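PDB 5EX2: peptidyl-prolyl cis-trans isomerase from Hirschia baltica, which probably catalyses the cis-trans isomerisation of peptide bonds preceding proline, as a periplasmic folding helper of the cyclophilin family. Local coordinates for residues K53-G58 with A216-D221; P22-I27 with L39-A44; S241-R246 with S255-P260. All blocks are in the same frame, centred on the assembly; numbering follows the deposited sequence. Where two conformers were deposited one is given.

Contact 1. Residues K53-G58 with A216-D221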
loop_
_atom_site.group_PDB
_atom_site.type_symbol
_atom_site.label_atom_id
_atom_site.label_comp_id
_atom_site.label_asym_id
_atom_site.label_seq_id
_atom_site.Cartn_x
_atom_site.Cartn_y
_atom_site.Cartn_z
ATOM N N LYS A 53 -12.274 9.488 2.723
ATOM C CA LYS A 53 -13.611 9.783 3.197
ATOM C C LYS A 53 -13.897 9.067 4.509
ATOM O O LYS A 53 -14.361 9.683 5.463
ATOM C CB LYS A 53 -14.621 9.385 2.121
ATOM C CG LYS A 53 -16.075 9.559 2.490
ATOM C CD LYS A 53 -16.974 9.077 1.348
ATOM C CE LYS A 53 -18.451 9.150 1.717
ATOM N NZ LYS A 53 -18.965 10.546 1.726
ATOM N N VAL A 54 -13.639 7.765 4.571
ATOM C CA VAL A 54 -13.954 7.014 5.787
ATOM C C VAL A 54 -13.077 7.482 6.958
ATOM O O VAL A 54 -13.559 7.680 8.070
ATOM C CB VAL A 54 -13.809 5.492 5.551
ATOM C CG1 VAL A 54 -14.081 4.712 6.825
ATOM C CG2 VAL A 54 -14.770 5.041 4.465
ATOM N N VAL A 55 -11.797 7.702 6.704
ATOM C CA VAL A 55 -10.908 8.196 7.742
ATOM C C VAL A 55 -11.481 9.478 8.334
ATOM O O VAL A 55 -11.568 9.625 9.555
ATOM C CB VAL A 55 -9.466 8.436 7.190
ATOM C CG1 VAL A 55 -8.622 9.235 8.180
ATOM C CG2 VAL A 55 -8.791 7.120 6.885
ATOM N N ARG A 56 -11.922 10.383 7.468
ATOM C CA ARG A 56 -12.367 11.702 7.902
ATOM C C ARG A 56 -13.716 11.688 8.616
ATOM O O ARG A 56 -14.078 12.670 9.231
ATOM C CB ARG A 56 -12.384 12.657 6.702
ATOM C CG ARG A 56 -10.992 13.114 6.377
ATOM C CD ARG A 56 -10.908 13.702 5.012
ATOM N NE ARG A 56 -9.581 14.254 4.813
ATOM C CZ ARG A 56 -9.019 14.467 3.633
ATOM N NH1 ARG A 56 -9.656 14.143 2.512
ATOM N NH2 ARG A 56 -7.806 14.990 3.582
ATOM N N THR A 57 -14.441 10.575 8.562
ATOM C CA THR A 57 -15.643 10.437 9.395
ATOM C C THR A 57 -15.321 10.144 10.856
ATOM O O THR A 57 -16.195 10.267 11.720
ATOM C CB THR A 57 -16.575 9.297 8.935
ATOM O OG1 THR A 57 -15.940 8.034 9.178
ATOM C CG2 THR A 57 -16.969 9.447 7.485
ATOM N N GLY A 58 -14.089 9.711 11.116
ATOM C CA GLY A 58 -13.704 9.259 12.436
ATOM C C GLY A 58 -14.135 7.838 12.752
ATOM O O GLY A 58 -13.779 7.292 13.805
ATOM N N ALA A 216 -7.312 6.798 13.111
ATOM C CA ALA A 216 -6.819 6.988 11.763
ATOM C C ALA A 216 -6.849 8.476 11.461
ATOM O O ALA A 216 -7.826 9.161 11.774
ATOM C CB ALA A 216 -7.660 6.207 10.766
ATOM N N VAL A 217 -5.775 8.970 10.856
ATOM C CA VAL A 217 -5.647 10.384 10.532
ATOM C C VAL A 217 -5.000 10.561 9.176
ATOM O O VAL A 217 -4.005 9.922 8.885
ATOM C CB VAL A 217 -4.798 11.146 11.584
ATOM C CG1 VAL A 217 -4.770 12.626 11.276
ATOM C CG2 VAL A 217 -5.343 10.926 12.978
ATOM N N MET A 218 -5.580 11.420 8.345
ATOM C CA MET A 218 -4.916 11.902 7.143
ATOM C C MET A 218 -3.908 12.979 7.513
ATOM O O MET A 218 -4.235 13.951 8.193
ATOM C CB MET A 218 -5.922 12.503 6.167
ATOM C CG MET A 218 -6.967 11.552 5.650
ATOM S SD MET A 218 -6.276 10.133 4.776
ATOM C CE MET A 218 -5.151 10.959 3.633
ATOM N N VAL A 219 -2.676 12.819 7.057
ATOM C CA VAL A 219 -1.642 13.749 7.470
ATOM C C VAL A 219 -1.945 15.166 6.964
ATOM O O VAL A 219 -1.584 16.139 7.621
ATOM C CB VAL A 219 -0.253 13.249 6.999
ATOM C CG1 VAL A 219 0.823 14.265 7.212
ATOM C CG2 VAL A 219 0.104 11.997 7.775
ATOM N N SER A 220 -2.603 15.294 5.811
ATOM C CA SER A 220 -2.986 16.599 5.284
ATOM C C SER A 220 -3.938 17.353 6.216
ATOM O O SER A 220 -4.048 18.575 6.135
ATOM C CB SER A 220 -3.639 16.415 3.923
ATOM O OG SER A 220 -4.646 15.443 4.033
ATOM N N ASP A 221 -4.624 16.623 7.088
ATOM C CA ASP A 221 -5.591 17.236 7.990
ATOM C C ASP A 221 -4.952 17.740 9.268
ATOM O O ASP A 221 -5.599 18.426 10.064
ATOM C CB ASP A 221 -6.697 16.249 8.326
ATOM C CG ASP A 221 -7.537 15.890 7.122
ATOM O OD1 ASP A 221 -7.576 16.675 6.151
ATOM O OD2 ASP A 221 -8.165 14.818 7.140
#
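Val55, on the last turn of helix 45-57, sits over the end of strand 212-218, with its CA 5.9 Å from the CA of Ala216. The short axes of 53-57 and 216-218 approach to 7.5 Å and run at 117° to each other, so the helix passes steeply across the strand. Beyond Met218 the chain turns into a 3-10 segment, 219-221, tightened by the backbone bond from Asp221 N to Met218 O.

The apolar half of the contact belongs to Val55. Its CG1, anti to the backbone N (chi1 167°), reaches down to the strand backbone at Ala216 O and Met218 N and packs against Met218 CG at 3.8 Å. CG2 makes a looser approach to Ala216 CB, 4.1 Å away.

Arg56 carries the polar half. Its chain is extended from CG to NE, which brings the guanidinium side-on to Asp221, one nitrogen to each carboxylate oxygen. NE points almost straight at Asp221 OD2, 2.8 Å away, on the syn lone pair and within the guanidinium plane. The second bond, Arg56 NH2 to Asp221 OD1 at 3.1 Å, is more bent and lies out of both planes, in keeping with the 43° between the two groups. Met218 CG lies over one guanidinium face, 3.9 Å from Arg56 NE. Arg56 NH2 also forms a salt bridge with Asp23; two carboxylates thus share one arginine, which would be expected to offset their mutual repulsion.

As in other cyclophilins, helix 45-57 closes one end of the barrel, and Val55 packs on the side chains that point in from its strands. Strand 25-30 runs beside strand 212-218, and just past the latter's end Val219 still bonds to Leu25 through the backbone.

Contact 2. Residues P22-I27 with L39-A44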
loop_
_atom_site.group_PDB
_atom_site.type_symbol
_atom_site.label_atom_id
_atom_site.label_comp_id
_atom_site.label_asym_id
_atom_site.label_seq_id
_atom_site.Cartn_x
_atom_site.Cartn_y
_atom_site.Cartn_z
ATOM N N PRO A 22 1.224 14.769 1.750
ATOM C CA PRO A 22 0.459 14.518 2.980
ATOM C C PRO A 22 -0.973 14.024 2.748
ATOM O O PRO A 22 -1.477 13.314 3.609
ATOM C CB PRO A 22 0.435 15.893 3.676
ATOM C CG PRO A 22 1.517 16.663 3.097
ATOM C CD PRO A 22 1.829 16.113 1.732
ATOM N N ASP A 23 -1.602 14.366 1.628
ATOM C CA ASP A 23 -2.946 13.879 1.359
ATOM C C ASP A 23 -2.924 12.420 0.880
ATOM O O ASP A 23 -3.982 11.825 0.698
ATOM C CB ASP A 23 -3.654 14.767 0.330
ATOM C CG ASP A 23 -5.163 14.763 0.503
ATOM O OD1 ASP A 23 -5.637 14.792 1.663
ATOM O OD2 ASP A 23 -5.895 14.728 -0.505
ATOM N N ASN A 24 -1.742 11.855 0.657
ATOM C CA ASN A 24 -1.628 10.430 0.343
ATOM C C ASN A 24 -1.077 9.630 1.517
ATOM O O ASN A 24 -0.671 8.492 1.349
ATOM C CB ASN A 24 -0.717 10.203 -0.870
ATOM C CG ASN A 24 -1.294 10.738 -2.149
ATOM O OD1 ASN A 24 -2.475 11.025 -2.238
ATOM N ND2 ASN A 24 -0.446 10.878 -3.159
ATOM N N LEU A 25 -1.048 10.225 2.705
ATOM C CA LEU A 25 -0.409 9.593 3.852
ATOM C C LEU A 25 -1.386 9.489 5.008
ATOM O O LEU A 25 -1.900 10.492 5.486
ATOM C CB LEU A 25 0.829 10.383 4.276
ATOM C CG LEU A 25 1.716 9.804 5.377
ATOM C CD1 LEU A 25 2.244 8.420 5.022
ATOM C CD2 LEU A 25 2.884 10.763 5.633
ATOM N N VAL A 26 -1.597 8.262 5.465
ATOM C CA VAL A 26 -2.548 7.971 6.521
ATOM C C VAL A 26 -1.817 7.369 7.702
ATOM O O VAL A 26 -0.957 6.506 7.541
ATOM C CB VAL A 26 -3.618 6.969 6.046
ATOM C CG1 VAL A 26 -4.788 6.918 7.022
ATOM C CG2 VAL A 26 -4.078 7.290 4.624
ATOM N N ILE A 27 -2.172 7.822 8.898
ATOM C CA ILE A 27 -1.636 7.257 10.121
ATOM C C ILE A 27 -2.680 6.331 10.743
ATOM O O ILE A 27 -3.739 6.787 11.119
ATOM C CB ILE A 27 -1.260 8.334 11.137
ATOM C CG1 ILE A 27 -0.452 9.457 10.470
ATOM C CG2 ILE A 27 -0.478 7.707 12.275
ATOM C CD1 ILE A 27 -0.103 10.572 11.409
ATOM N N LEU A 39 -1.194 6.069 0.225
ATOM C CA LEU A 39 -2.244 5.799 -0.740
ATOM C C LEU A 39 -1.692 5.850 -2.158
ATOM O O LEU A 39 -0.774 6.626 -2.453
ATOM C CB LEU A 39 -3.357 6.823 -0.609
ATOM C CG LEU A 39 -3.934 6.943 0.789
ATOM C CD1 LEU A 39 -4.919 8.108 0.870
ATOM C CD2 LEU A 39 -4.592 5.623 1.199
ATOM N N ALA A 40 -2.275 5.053 -3.050
ATOM C CA ALA A 40 -1.829 4.949 -4.431
ATOM C C ALA A 40 -2.941 5.338 -5.407
ATOM O O ALA A 40 -3.611 4.462 -5.967
ATOM C CB ALA A 40 -1.362 3.537 -4.711
ATOM N N PRO A 41 -3.143 6.645 -5.623
ATOM C CA PRO A 41 -4.293 7.080 -6.421
ATOM C C PRO A 41 -4.240 6.631 -7.873
ATOM O O PRO A 41 -5.292 6.463 -8.493
ATOM C CB PRO A 41 -4.231 8.609 -6.355
ATOM C CG PRO A 41 -3.275 8.955 -5.303
ATOM C CD PRO A 41 -2.430 7.770 -4.991
ATOM N N GLU A 42 -3.048 6.425 -8.412
ATOM C CA GLU A 42 -2.932 6.030 -9.802
ATOM C C GLU A 42 -3.303 4.549 -9.976
ATOM O O GLU A 42 -3.620 4.111 -11.081
ATOM C CB GLU A 42 -1.508 6.318 -10.297
ATOM C CG GLU A 42 -1.165 7.814 -10.224
ATOM C CD GLU A 42 0.224 8.155 -10.736
ATOM O OE1 GLU A 42 1.186 8.062 -9.943
ATOM O OE2 GLU A 42 0.354 8.538 -11.918
ATOM N N ILE A 43 -3.322 3.799 -8.882
ATOM C CA ILE A 43 -3.583 2.367 -8.915
ATOM C C ILE A 43 -5.059 2.063 -8.637
ATOM O O ILE A 43 -5.671 1.219 -9.297
ATOM C CB ILE A 43 -2.671 1.634 -7.914
ATOM C CG1 ILE A 43 -1.206 1.814 -8.334
ATOM C CG2 ILE A 43 -3.053 0.163 -7.810
ATOM C CD1 ILE A 43 -0.197 1.265 -7.353
ATOM N N ALA A 44 -5.634 2.764 -7.667
ATOM C CA ALA A 44 -7.024 2.543 -7.286
ATOM C C ALA A 44 -7.662 3.864 -6.863
ATOM O O ALA A 44 -7.870 4.107 -5.683
ATOM C CB ALA A 44 -7.101 1.519 -6.177
#
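One backbone hydrogen bond joins the two segments: Leu39 N donates to Asn24 O at 2.7 Å. It is nearly straight at the hydrogen (165°), though the donor is tilted 24° from the carbonyl plane.

Apolar contacts gather round Leu39. Its CG lies anti to the carbonyl carbon (chi1 -55°), which directs the isobutyl end toward Val26; there CD2 meets Val26 CG2 at 3.8 Å, the two side chains crossing at about a right angle. The other methyl, CD1, touches the same CG2 and also comes within 3.8 Å of Asp23 O. This is where the first hairpin of the cyclophilin barrel is joined at its open end: strands 25-30 and 33-39 are antiparallel neighbours, and the chain then leaves the second of them for helix 45-57. That helix packs on the same cluster, with Val55 against Val26 and Val48 against Leu39.

Polar and mixed contacts lie at the margin. The Asn24 side chain passes Pro41 at a slant, its OD1 3.8 Å from Pro41 CG, while OD1 itself accepts a hydrogen bond from Arg52 NH2. Arg52 NE donates to Asp23 O, so one guanidinium holds two consecutive residues of segment 22-27.

Contact 3. Residues S241-R246 with S255-P260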
loop_
_atom_site.group_PDB
_atom_site.type_symbol
_atom_site.label_atom_id
_atom_site.label_comp_id
_atom_site.label_asym_id
_atom_site.label_seq_id
_atom_site.Cartn_x
_atom_site.Cartn_y
_atom_site.Cartn_z
ATOM N N SER A 241 19.212 1.176 -7.372
ATOM C CA SER A 241 20.014 0.244 -8.151
ATOM C C SER A 241 20.974 -0.549 -7.260
ATOM O O SER A 241 21.153 -1.757 -7.419
ATOM C CB SER A 241 20.775 1.016 -9.214
ATOM O OG SER A 241 21.512 0.162 -10.064
ATOM N N LEU A 242 21.596 0.152 -6.318
ATOM C CA LEU A 242 22.509 -0.474 -5.380
ATOM C C LEU A 242 21.769 -1.418 -4.442
ATOM O O LEU A 242 22.268 -2.485 -4.097
ATOM C CB LEU A 242 23.234 0.602 -4.575
ATOM C CG LEU A 242 24.193 1.443 -5.414
ATOM C CD1 LEU A 242 24.724 2.626 -4.616
ATOM C CD2 LEU A 242 25.343 0.590 -5.938
ATOM N N PHE A 243 20.584 -1.007 -4.012
ATOM C CA PHE A 243 19.732 -1.843 -3.176
ATOM C C PHE A 243 19.385 -3.152 -3.879
ATOM O O PHE A 243 19.547 -4.228 -3.309
ATOM C CB PHE A 243 18.491 -1.031 -2.794
ATOM C CG PHE A 243 17.372 -1.824 -2.177
ATOM C CD1 PHE A 243 16.349 -2.302 -2.976
ATOM C CD2 PHE A 243 17.299 -2.019 -0.805
ATOM C CE1 PHE A 243 15.299 -3.016 -2.434
ATOM C CE2 PHE A 243 16.236 -2.731 -0.252
ATOM C CZ PHE A 243 15.238 -3.217 -1.074
ATOM N N LEU A 244 18.968 -3.081 -5.136
ATOM C CA LEU A 244 18.659 -4.292 -5.893
ATOM C C LEU A 244 19.896 -5.157 -6.058
ATOM O O LEU A 244 19.836 -6.373 -5.932
ATOM C CB LEU A 244 18.099 -3.946 -7.266
ATOM C CG LEU A 244 16.723 -3.311 -7.308
ATOM C CD1 LEU A 244 16.377 -2.918 -8.726
ATOM C CD2 LEU A 244 15.687 -4.276 -6.793
ATOM N N ASP A 245 21.029 -4.527 -6.347
ATOM C CA ASP A 245 22.277 -5.268 -6.461
ATOM C C ASP A 245 22.559 -6.063 -5.202
ATOM O O ASP A 245 22.950 -7.232 -5.255
ATOM C CB ASP A 245 23.476 -4.351 -6.703
ATOM C CG ASP A 245 23.494 -3.716 -8.078
ATOM O OD1 ASP A 245 22.718 -4.113 -8.981
ATOM O OD2 ASP A 245 24.343 -2.818 -8.259
ATOM N N ARG A 246 22.410 -5.386 -4.071
ATOM C CA ARG A 246 22.730 -5.945 -2.774
ATOM C C ARG A 246 21.746 -7.065 -2.417
ATOM O O ARG A 246 22.160 -8.122 -1.943
ATOM C CB ARG A 246 22.737 -4.807 -1.749
ATOM C CG ARG A 246 23.041 -5.177 -0.326
ATOM C CD ARG A 246 22.921 -3.939 0.547
ATOM N NE ARG A 246 21.639 -3.883 1.252
ATOM C CZ ARG A 246 20.792 -2.852 1.248
ATOM N NH1 ARG A 246 21.053 -1.737 0.566
ATOM N NH2 ARG A 246 19.664 -2.944 1.944
ATOM N N SER A 255 9.601 -10.901 -3.276
ATOM C CA SER A 255 10.661 -11.560 -2.508
ATOM C C SER A 255 11.747 -10.571 -2.068
ATOM O O SER A 255 12.597 -10.888 -1.240
ATOM C CB SER A 255 11.272 -12.702 -3.317
ATOM O OG SER A 255 10.370 -13.791 -3.372
ATOM N N LEU A 256 11.693 -9.364 -2.611
ATOM C CA LEU A 256 12.546 -8.279 -2.157
ATOM C C LEU A 256 11.931 -7.626 -0.921
ATOM O O LEU A 256 10.729 -7.736 -0.693
ATOM C CB LEU A 256 12.701 -7.233 -3.258
ATOM C CG LEU A 256 13.541 -7.646 -4.453
ATOM C CD1 LEU A 256 13.242 -6.741 -5.639
ATOM C CD2 LEU A 256 15.021 -7.577 -4.099
ATOM N N PRO A 257 12.743 -6.916 -0.135
ATOM C CA PRO A 257 12.134 -6.049 0.867
ATOM C C PRO A 257 11.309 -4.986 0.171
ATOM O O PRO A 257 11.417 -4.796 -1.038
ATOM C CB PRO A 257 13.333 -5.429 1.593
ATOM C CG PRO A 257 14.546 -6.162 1.112
ATOM C CD PRO A 257 14.199 -6.736 -0.221
ATOM N N GLN A 258 10.509 -4.262 0.924
ATOM C CA GLN A 258 9.837 -3.121 0.350
ATOM C C GLN A 258 10.860 -2.062 -0.037
ATOM O O GLN A 258 11.968 -2.015 0.495
ATOM C CB GLN A 258 8.849 -2.525 1.324
ATOM C CG GLN A 258 7.762 -3.459 1.736
ATOM C CD GLN A 258 6.590 -2.700 2.290
ATOM O OE1 GLN A 258 5.704 -2.274 1.536
ATOM N NE2 GLN A 258 6.598 -2.464 3.590
ATOM N N THR A 259 10.464 -1.193 -0.952
ATOM C CA THR A 259 11.274 -0.051 -1.321
ATOM C C THR A 259 11.615 0.711 -0.061
ATOM O O THR A 259 10.730 1.034 0.704
ATOM C CB THR A 259 10.531 0.867 -2.288
ATOM O OG1 THR A 259 10.309 0.178 -3.522
ATOM C CG2 THR A 259 11.337 2.136 -2.550
ATOM N N PRO A 260 12.906 1.005 0.166
ATOM C CA PRO A 260 13.232 1.732 1.392
ATOM C C PRO A 260 12.404 2.988 1.545
ATOM O O PRO A 260 12.302 3.814 0.638
ATOM C CB PRO A 260 14.715 2.049 1.208
ATOM C CG PRO A 260 15.232 0.868 0.452
ATOM C CD PRO A 260 14.126 0.581 -0.539
#
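Helix 238-247 and the chain that returns from it toward strand 261-264 pack together here, in a C-terminal extension that follows the cyclophilin barrel. Phe243 carries most of the contact. With CG anti to the backbone N (chi1 168°), its ring reaches out from the helix to two prolines of segment 255-260. Pro260 lies over one face: its CD sits 3.9 Å from the ring centroid and 11° off the normal, a CH-pi contact, while its CG is 3.8 Å from Phe243 CD2. Pro257 comes at the far end of the ring, where its CG approaches Phe243 CZ obliquely at 3.7 Å. Phe240 of the same helix also meets the Phe243 ring, the two planes about 25° apart, and touches Pro260.

At the next residue of the helix, Leu244 CD2 meets Leu256 CD1 at 3.7 Å, the two leucines crossing at about a right angle.

Replacing Phe243 with an alanine would probably leave Pro260 without its aromatic face and open a gap between the helix and both prolines. Since apolar groups and a CH-pi contact join the two segments, their cohesion rests on shape and burial, with two proline rings packed against the phenyl group.

Contacts 1 and 2 belong to one region of the barrel, their centres 12 Å apart, and they touch directly. Strands 212-218 and 25-30 are sheet neighbours, joined by a probable hydrogen bond between Val217 O and Ile27 N at 2.8 Å. Met218 SD packs on Val26 CG2 at 3.6 Å, and Ser220 OG reaches Asp23 OD1 at 2.7 Å. Contact 3 stands apart: its centre is 31 Å from that of contact 1, across the centre of the chain, and 22 Å from that of contact 2. All three lie away from the magnesium site of Gln115, Gln133 and Glu135. The Gln258 side chain is about 13 Å from a bound magnesium ion.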